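Local coordinates for ESX-5 secretion-associated protein EspG5 (Mycobacterium marinum, PDB 6VJ5) that acts as a specific cytoplasmic chaperone for its cognate PE/PPE proteins, keeping PE/PPE dimers from aggregating and supporting the secretion of LipY and PE31/PPE18, at residues T66-E69 with Q70-A73; A130-V133 with G134-I137; S143-D146 with S147-A151; V278-G281 with V282-L286. One frame throughout, in Å; residues are numbered along the deposited sequence.

Interaction 1 of 4, residues T66-E69 with Q70-A73; sequences TVNE and QVAA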
loop_
_atom_site.group_PDB
_atom_site.type_symbol
_atom_site.label_atom_id
_atom_site.label_comp_id
_atom_site.label_asym_id
_atom_site.label_seq_id
_atom_site.Cartn_x
_atom_site.Cartn_y
_atom_site.Cartn_z
ATOM N N THR C 66 -2.239 23.563 -7.981
ATOM C CA THR C 66 -3.625 23.631 -7.543
ATOM C C THR C 66 -4.514 23.070 -8.644
ATOM O O THR C 66 -4.338 23.403 -9.822
ATOM C CB THR C 66 -4.027 25.069 -7.203
ATOM O OG1 THR C 66 -4.247 25.806 -8.410
ATOM C CG2 THR C 66 -2.929 25.748 -6.385
ATOM N N VAL C 67 -5.444 22.209 -8.264
ATOM C CA VAL C 67 -6.375 21.618 -9.218
ATOM C C VAL C 67 -7.466 22.628 -9.536
ATOM O O VAL C 67 -7.988 23.302 -8.640
ATOM C CB VAL C 67 -6.965 20.314 -8.650
ATOM C CG1 VAL C 67 -8.028 19.761 -9.585
ATOM C CG2 VAL C 67 -5.868 19.281 -8.422
ATOM N N ASN C 68 -7.784 22.767 -10.824
ATOM C CA ASN C 68 -8.946 23.535 -11.261
ATOM C C ASN C 68 -10.099 23.332 -10.286
ATOM O O ASN C 68 -10.432 22.199 -9.929
ATOM C CB ASN C 68 -9.337 23.096 -12.677
ATOM C CG ASN C 68 -10.540 23.838 -13.215
ATOM O OD1 ASN C 68 -11.617 23.802 -12.625
ATOM N ND2 ASN C 68 -10.364 24.506 -14.350
ATOM N N GLU C 69 -10.689 24.441 -9.830
ATOM C CA GLU C 69 -11.598 24.353 -8.690
ATOM C C GLU C 69 -12.933 23.720 -9.063
ATOM O O GLU C 69 -13.544 23.042 -8.228
ATOM C CB GLU C 69 -11.815 25.738 -8.075
ATOM C CG GLU C 69 -12.776 25.753 -6.890
ATOM C CD GLU C 69 -12.477 24.674 -5.855
ATOM O OE1 GLU C 69 -11.304 24.522 -5.451
ATOM O OE2 GLU C 69 -13.427 23.974 -5.448
ATOM N N GLN C 70 -13.414 23.927 -10.290
ATOM C CA GLN C 70 -14.625 23.232 -10.714
ATOM C C GLN C 70 -14.406 21.722 -10.689
ATOM O O GLN C 70 -15.230 20.966 -10.160
ATOM C CB GLN C 70 -15.051 23.704 -12.107
ATOM C CG GLN C 70 -15.555 25.147 -12.176
ATOM C CD GLN C 70 -14.428 26.171 -12.248
ATOM O OE1 GLN C 70 -13.249 25.815 -12.269
ATOM N NE2 GLN C 70 -14.789 27.448 -12.295
ATOM N N VAL C 71 -13.274 21.271 -11.236
ATOM C CA VAL C 71 -12.928 19.852 -11.210
ATOM C C VAL C 71 -12.774 19.368 -9.772
ATOM O O VAL C 71 -13.294 18.311 -9.392
ATOM C CB VAL C 71 -11.641 19.605 -12.019
ATOM C CG1 VAL C 71 -11.206 18.151 -11.899
ATOM C CG2 VAL C 71 -11.833 20.005 -13.471
ATOM N N ALA C 72 -12.038 20.125 -8.956
ATOM C CA ALA C 72 -11.824 19.720 -7.571
ATOM C C ALA C 72 -13.137 19.623 -6.810
ATOM O O ALA C 72 -13.257 18.821 -5.876
ATOM C CB ALA C 72 -10.874 20.697 -6.879
ATOM N N ALA C 73 -14.129 20.432 -7.187
ATOM C CA ALA C 73 -15.444 20.310 -6.570
ATOM C C ALA C 73 -16.091 18.976 -6.923
ATOM O O ALA C 73 -16.716 18.338 -6.069
ATOM C CB ALA C 73 -16.337 21.473 -7.000
#

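Interaction 2 of 4, residues A130-V133 with G134-I137; sequences AVRV and GNDI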
loop_
_atom_site.group_PDB
_atom_site.type_symbol
_atom_site.label_atom_id
_atom_site.label_comp_id
_atom_site.label_asym_id
_atom_site.label_seq_id
_atom_site.Cartn_x
_atom_site.Cartn_y
_atom_site.Cartn_z
ATOM N N ALA C 130 -18.814 9.727 -12.917
ATOM C CA ALA C 130 -17.496 9.142 -13.141
ATOM C C ALA C 130 -17.687 7.871 -13.952
ATOM O O ALA C 130 -18.372 6.944 -13.502
ATOM C CB ALA C 130 -16.783 8.849 -11.817
ATOM N N VAL C 131 -17.097 7.830 -15.145
ATOM C CA VAL C 131 -17.275 6.725 -16.082
ATOM C C VAL C 131 -15.899 6.229 -16.488
ATOM O O VAL C 131 -15.089 7.006 -17.004
ATOM C CB VAL C 131 -18.079 7.143 -17.326
ATOM C CG1 VAL C 131 -18.131 6.011 -18.350
ATOM C CG2 VAL C 131 -19.476 7.595 -16.922
ATOM N N ARG C 132 -15.641 4.942 -16.279
ATOM C CA ARG C 132 -14.361 4.352 -16.636
ATOM C C ARG C 132 -14.526 3.389 -17.805
ATOM O O ARG C 132 -15.408 2.522 -17.785
ATOM C CB ARG C 132 -13.720 3.616 -15.457
ATOM C CG ARG C 132 -12.483 2.856 -15.903
ATOM C CD ARG C 132 -11.593 2.382 -14.776
ATOM N NE ARG C 132 -10.440 1.676 -15.334
ATOM C CZ ARG C 132 -9.498 1.079 -14.615
ATOM N NH1 ARG C 132 -9.553 1.099 -13.290
ATOM N NH2 ARG C 132 -8.497 0.459 -15.226
ATOM N N VAL C 133 -13.670 3.551 -18.814
ATOM C CA VAL C 133 -13.589 2.662 -19.967
ATOM C C VAL C 133 -12.114 2.390 -20.226
ATOM O O VAL C 133 -11.321 3.329 -20.345
ATOM C CB VAL C 133 -14.241 3.265 -21.226
ATOM C CG1 VAL C 133 -14.030 2.334 -22.418
ATOM C CG2 VAL C 133 -15.716 3.530 -20.992
ATOM N N GLY C 134 -11.745 1.124 -20.328
ATOM C CA GLY C 134 -10.336 0.807 -20.463
ATOM C C GLY C 134 -9.593 1.354 -19.257
ATOM O O GLY C 134 -9.889 1.023 -18.103
ATOM N N ASN C 135 -8.617 2.220 -19.504
ATOM C CA ASN C 135 -7.841 2.826 -18.430
ATOM C C ASN C 135 -8.075 4.326 -18.343
ATOM O O ASN C 135 -7.244 5.047 -17.785
ATOM C CB ASN C 135 -6.367 2.486 -18.630
ATOM C CG ASN C 135 -6.084 1.019 -18.339
ATOM O OD1 ASN C 135 -6.750 0.404 -17.502
ATOM N ND2 ASN C 135 -5.112 0.450 -19.038
ATOM N N ASP C 136 -9.212 4.796 -18.847
ATOM C CA ASP C 136 -9.574 6.201 -18.838
ATOM C C ASP C 136 -10.818 6.403 -17.994
ATOM O O ASP C 136 -11.740 5.583 -18.018
ATOM C CB ASP C 136 -9.803 6.695 -20.264
ATOM C CG ASP C 136 -8.529 6.705 -21.076
ATOM O OD1 ASP C 136 -7.567 7.375 -20.648
ATOM O OD2 ASP C 136 -8.476 6.019 -22.120
ATOM N N ILE C 137 -10.824 7.494 -17.240
ATOM C CA ILE C 137 -11.953 7.900 -16.418
ATOM C C ILE C 137 -12.361 9.299 -16.857
ATOM O O ILE C 137 -11.505 10.154 -17.108
ATOM C CB ILE C 137 -11.600 7.864 -14.915
ATOM C CG1 ILE C 137 -11.253 6.434 -14.480
ATOM C CG2 ILE C 137 -12.764 8.393 -14.093
ATOM C CD1 ILE C 137 -10.385 6.347 -13.231
#

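Interaction 3 of 4, residues S143-D146 with S147-A151; sequences SVSD and SASIA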
loop_
_atom_site.group_PDB
_atom_site.type_symbol
_atom_site.label_atom_id
_atom_site.label_comp_id
_atom_site.label_asym_id
_atom_site.label_seq_id
_atom_site.Cartn_x
_atom_site.Cartn_y
_atom_site.Cartn_z
ATOM N N SER C 143 -27.068 15.511 -14.763
ATOM C CA SER C 143 -28.412 15.953 -14.404
ATOM C C SER C 143 -29.214 14.731 -13.977
ATOM O O SER C 143 -29.549 13.878 -14.805
ATOM C CB SER C 143 -29.073 16.669 -15.577
ATOM O OG SER C 143 -28.249 17.722 -16.054
ATOM N N VAL C 144 -29.514 14.640 -12.683
ATOM C CA VAL C 144 -30.252 13.516 -12.117
ATOM C C VAL C 144 -31.369 14.080 -11.254
ATOM O O VAL C 144 -31.107 14.791 -10.277
ATOM C CB VAL C 144 -29.351 12.585 -11.290
ATOM C CG1 VAL C 144 -30.189 11.534 -10.577
ATOM C CG2 VAL C 144 -28.307 11.928 -12.179
ATOM N N SER C 145 -32.612 13.761 -11.612
ATOM C CA SER C 145 -33.781 14.295 -10.930
ATOM C C SER C 145 -34.521 13.178 -10.176
ATOM O O SER C 145 -34.498 13.155 -8.947
ATOM C CB SER C 145 -34.705 14.979 -11.936
ATOM O OG SER C 145 -34.971 14.129 -13.041
ATOM N N ASP C 146 -35.156 12.266 -10.891
ATOM C CA ASP C 146 -35.927 11.194 -10.284
ATOM C C ASP C 146 -35.400 9.848 -10.768
ATOM O O ASP C 146 -34.424 9.764 -11.518
ATOM C CB ASP C 146 -37.416 11.349 -10.610
ATOM C CG ASP C 146 -37.679 11.495 -12.099
ATOM O OD1 ASP C 146 -36.743 11.293 -12.902
ATOM O OD2 ASP C 146 -38.828 11.818 -12.468
ATOM N N SER C 147 -36.061 8.780 -10.324
ATOM C CA SER C 147 -35.681 7.445 -10.768
ATOM C C SER C 147 -35.643 7.376 -12.290
ATOM O O SER C 147 -34.782 6.711 -12.877
ATOM C CB SER C 147 -36.659 6.418 -10.202
ATOM O OG SER C 147 -36.958 6.716 -8.851
ATOM N N ALA C 148 -36.557 8.092 -12.949
ATOM C CA ALA C 148 -36.642 8.028 -14.406
ATOM C C ALA C 148 -35.373 8.550 -15.069
ATOM O O ALA C 148 -34.888 7.964 -16.045
ATOM C CB ALA C 148 -37.859 8.813 -14.896
ATOM N N SER C 149 -34.823 9.658 -14.563
ATOM C CA SER C 149 -33.589 10.190 -15.135
ATOM C C SER C 149 -32.462 9.169 -15.041
ATOM O O SER C 149 -31.698 8.986 -15.996
ATOM C CB SER C 149 -33.203 11.494 -14.435
ATOM O OG SER C 149 -33.318 11.380 -13.028
ATOM N N ILE C 150 -32.344 8.493 -13.898
ATOM C CA ILE C 150 -31.344 7.439 -13.758
ATOM C C ILE C 150 -31.635 6.308 -14.738
ATOM O O ILE C 150 -30.748 5.848 -15.466
ATOM C CB ILE C 150 -31.309 6.931 -12.306
ATOM C CG1 ILE C 150 -30.983 8.076 -11.344
ATOM C CG2 ILE C 150 -30.281 5.820 -12.147
ATOM C CD1 ILE C 150 -31.092 7.704 -9.875
ATOM N N ALA C 151 -32.890 5.848 -14.777
ATOM C CA ALA C 151 -33.256 4.774 -15.695
ATOM C C ALA C 151 -32.915 5.140 -17.133
ATOM O O ALA C 151 -32.359 4.321 -17.874
ATOM C CB ALA C 151 -34.746 4.455 -15.564
#

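Interaction 4 of 4, residues V278-G281 with V282-L286; sequences VQVG and VKTVL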
loop_
_atom_site.group_PDB
_atom_site.type_symbol
_atom_site.label_atom_id
_atom_site.label_comp_id
_atom_site.label_asym_id
_atom_site.label_seq_id
_atom_site.Cartn_x
_atom_site.Cartn_y
_atom_site.Cartn_z
ATOM N N VAL C 278 -38.166 -0.842 -16.386
ATOM C CA VAL C 278 -36.793 -0.470 -16.058
ATOM C C VAL C 278 -36.788 0.720 -15.107
ATOM O O VAL C 278 -35.937 0.819 -14.215
ATOM C CB VAL C 278 -35.995 -0.175 -17.340
ATOM C CG1 VAL C 278 -34.611 0.356 -16.992
ATOM C CG2 VAL C 278 -35.885 -1.429 -18.190
ATOM N N GLN C 279 -37.736 1.643 -15.284
ATOM C CA GLN C 279 -37.901 2.731 -14.324
ATOM C C GLN C 279 -38.357 2.197 -12.972
ATOM O O GLN C 279 -37.898 2.670 -11.926
ATOM C CB GLN C 279 -38.896 3.760 -14.871
ATOM C CG GLN C 279 -39.264 4.892 -13.915
ATOM C CD GLN C 279 -40.421 4.536 -12.990
ATOM O OE1 GLN C 279 -40.330 4.705 -11.775
ATOM N NE2 GLN C 279 -41.517 4.047 -13.566
ATOM N N VAL C 280 -39.244 1.201 -12.970
ATOM C CA VAL C 280 -39.683 0.613 -11.709
ATOM C C VAL C 280 -38.524 -0.083 -11.013
ATOM O O VAL C 280 -38.417 -0.060 -9.780
ATOM C CB VAL C 280 -40.853 -0.358 -11.950
ATOM C CG1 VAL C 280 -41.198 -1.110 -10.668
ATOM C CG2 VAL C 280 -42.068 0.386 -12.482
ATOM N N GLY C 281 -37.638 -0.713 -11.786
ATOM C CA GLY C 281 -36.531 -1.432 -11.181
ATOM C C GLY C 281 -35.515 -0.505 -10.547
ATOM O O GLY C 281 -35.003 -0.783 -9.458
ATOM N N VAL C 282 -35.206 0.606 -11.218
ATOM C CA VAL C 282 -34.295 1.593 -10.645
ATOM C C VAL C 282 -34.868 2.139 -9.344
ATOM O O VAL C 282 -34.176 2.223 -8.322
ATOM C CB VAL C 282 -34.021 2.720 -11.658
ATOM C CG1 VAL C 282 -33.293 3.876 -10.981
ATOM C CG2 VAL C 282 -33.234 2.178 -12.845
ATOM N N LYS C 283 -36.146 2.521 -9.367
ATOM C CA LYS C 283 -36.787 3.014 -8.155
ATOM C C LYS C 283 -36.720 1.980 -7.039
ATOM O O LYS C 283 -36.499 2.326 -5.873
ATOM C CB LYS C 283 -38.240 3.382 -8.447
ATOM C CG LYS C 283 -38.963 4.014 -7.270
ATOM C CD LYS C 283 -40.452 4.167 -7.544
ATOM C CE LYS C 283 -41.155 4.833 -6.373
ATOM N NZ LYS C 283 -40.718 6.250 -6.215
ATOM N N THR C 284 -36.913 0.702 -7.378
ATOM C CA THR C 284 -36.912 -0.345 -6.362
ATOM C C THR C 284 -35.533 -0.528 -5.749
ATOM O O THR C 284 -35.423 -0.884 -4.569
ATOM C CB THR C 284 -37.397 -1.661 -6.968
ATOM O OG1 THR C 284 -38.739 -1.503 -7.447
ATOM C CG2 THR C 284 -37.356 -2.770 -5.936
ATOM N N VAL C 285 -34.483 -0.305 -6.536
ATOM C CA VAL C 285 -33.131 -0.300 -5.991
ATOM C C VAL C 285 -32.986 0.825 -4.978
ATOM O O VAL C 285 -32.529 0.618 -3.847
ATOM C CB VAL C 285 -32.106 -0.168 -7.131
ATOM C CG1 VAL C 285 -30.729 0.138 -6.573
ATOM C CG2 VAL C 285 -32.090 -1.433 -7.978
ATOM N N LEU C 286 -33.388 2.037 -5.369
ATOM C CA LEU C 286 -33.184 3.201 -4.514
ATOM C C LEU C 286 -34.052 3.145 -3.265
ATOM O O LEU C 286 -33.658 3.670 -2.217
ATOM C CB LEU C 286 -33.473 4.479 -5.300
ATOM C CG LEU C 286 -32.561 4.718 -6.503
ATOM C CD1 LEU C 286 -33.000 5.933 -7.304
ATOM C CD2 LEU C 286 -31.111 4.872 -6.046
#

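Interaction 1 of 4, residues T66-E69 with Q70-A73
Asn-68 is the N-cap residue of helix 69-79, and its side chain turns back over the first turn to meet Gln-70 and Val-71. CG stands opposite the backbone N (chi1 180°), which carries the amide beside the carbonyl carbon and toward the first N-H groups of the helix. OD1 accepts two weak bonds there. Gln-70 N lies 2.9 Å from Asn-68 OD1 with a bent N-H line, and Val-71 N lies 3.3 Å from Asn-68 OD1 with a straight one of 166°. From Ala-72 on, the donors turn to main-chain carbonyls: Ala-72 N donates to Asn-68 O at 2.8 Å, in the carbonyl plane. Ala-73 N then donates to Glu-69 O at 2.9 Å. The bend of the Gln-70 chain at chi2 carries its amide group back beside that of Asn-68, the two planes 56° apart. Glu-69 also bends, and its carboxylate curls along the helix to the level of the methyl groups of Ala-72 and Ala-73. On the apolar side, Val-67 CG1 does the touching. It packs on Ala-72 CB at 4.0 Å and more loosely on Val-71 CG1 at 4.2 Å. This valine sits just before the cap. The contact marks the passage from the small two-stranded sheet of 62-63 and 66-67 into helix 69-79. Asn-68 keeps a backbone bond to Ile-61, while Val-67 and Ala-72 pack on Leu-24, and Val-67 also on Leu-20 and Leu-23 of helix 14-23.

Interaction 2 of 4, residues A130-V133 with G134-I137
Val-133 and Asp-136 form the hydrogen-bonded antiparallel pair that closes a beta hairpin with a two-residue loop, between strands 126-133 and 136-141. Val-133 N donates to Asp-136 O at 2.9 Å, and Asp-136 N returns to Val-133 O at 3.0 Å. The turn between them is type II'. Gly-134 takes its first corner with a positive phi of 59°, which favours glycine. Arg-132 and Ile-137 follow as the non-hydrogen-bonded pair, their CA atoms 4.3 Å apart. Ile-137 CA also points its hydrogen at Val-131 O. Side chains of Val-133 and Asp-136 lie on one face of the sheet, those of Arg-132 and Ile-137 on the other. There Ile-137 CG1 rests against Arg-132 CB at 3.9 Å. The arginine chain runs fully extended beyond CG, which brings its guanidinium alongside the turn, next to Asn-135. Arg-132 NH2 and NH1 also bond to the carbonyls of Arg-109 and Leu-33, respectively, tying the hairpin tip to nearby loops. Asn-135 OD1 takes a weak bond from Arg-132 NH2, with the amide plane turned 55° from the guanidinium. Gly-134 O lies in the guanidinium plane and is gripped side-on, by Arg-132 NE at 2.9 Å and by Arg-132 NH2 at 3.2 Å.

Interaction 3 of 4, residues S143-D146 with S147-A151
Asp-146 and Ser-149 both turn their side chains into the space between backbone N and carbonyl carbon, with chi1 of 53° and 45°. For Asp-146 this swings the carboxylate over the start of helix 147-159. For Ser-149 it aims the hydroxyl back at the loop. Asp-146 is the N-cap: Ser-149 N donates to Asp-146 OD1 at 3.0 Å with an N-H...O angle of 154°. The nitrogen meets this oxygen almost in line with its C-O bond. Asp-146 OD1 also lies 3.4 Å from Ala-148 CB. Ser-149 OG sits among backbone atoms of the loop. It accepts from Ser-145 N at 2.9 Å and faces Asp-146 O, to which it probably donates; the modelled length of that second bond is very short. Asp-146 O also takes a weak bond from Ile-150 N. On the apolar side, Val-144 CG1 packs on Ile-150 CG1 at 3.6 Å, the two side chains meeting at a slant. Ile-150 continues inward to Val-282, Leu-286 and Trp-294. The Ser-149 hydroxyl thus ties the loop to the helix through main-chain groups, though the short modelled length makes its bond to Asp-146 O less certain than the one from Ser-145 N. The carboxylate meets the helix end that carries the positive pole of the dipole, which probably favours its ionised form.

Interaction 4 of 4, residues V278-G281 with V282-L286
Thr-284 grips the carbonyl of Val-280 twice. Its hydroxyl OG1 donates to Val-280 O at 2.8 Å, and its own backbone N donates to Val-280 O at 2.9 Å. The two donors come from opposite faces of the carbonyl plane. The first torsion (chi1 -61°) makes this possible: OG1 lies beside the backbone N and faces back along the helix. The remaining backbone bonds follow the regular pattern from residue i+4 to residue i. Lys-283 N reaches Gln-279 O at 3.1 Å, nearly straight at 170°, and Val-285 N reaches Gly-281 O at 3.0 Å. Residues 278-286 span successive turns of the alpha helix 275-286, which packs against strand 234-247 of the large antiparallel sheet. Along one side the valines keep close to the carbonyls one turn back. CG2 of Val-282 is 3.3 Å from Val-278 O, and CG2 of Val-285 is 3.3 Å from Gly-281 O. Gln-279 and Lys-283 run alongside each other, with Gln-279 OE1 4.1 Å from Lys-283 CB. Further out, Val-282 and Val-285 press on Leu-242. Val-280 and Thr-284 lie against Tyr-255 of strand 250-256, and Val-278 meets Ile-155 of helix 147-159.

In the fold
Interactions 1 and 3 are both helix N-caps, but an asparagine amide serves the first and an aspartate carboxylate the second, where a serine hydroxyl adds bonds to the loop. Interaction 2 is the turn end of the hairpin 126-133/136-141 and relies on an arginine whose other bonds reach separate loops. Interaction 4 is regular helix and the most buried, with four buried touching residues against two in each of the others. Only interactions 3 and 4 touch each other: Ser-147 packs on Lys-283 where helices 147-159 and 275-286 meet. Interaction 1 is peripheral, centred about 25 Å from the chain centre. Interaction 2 leads along strand 136-141 toward interaction 3.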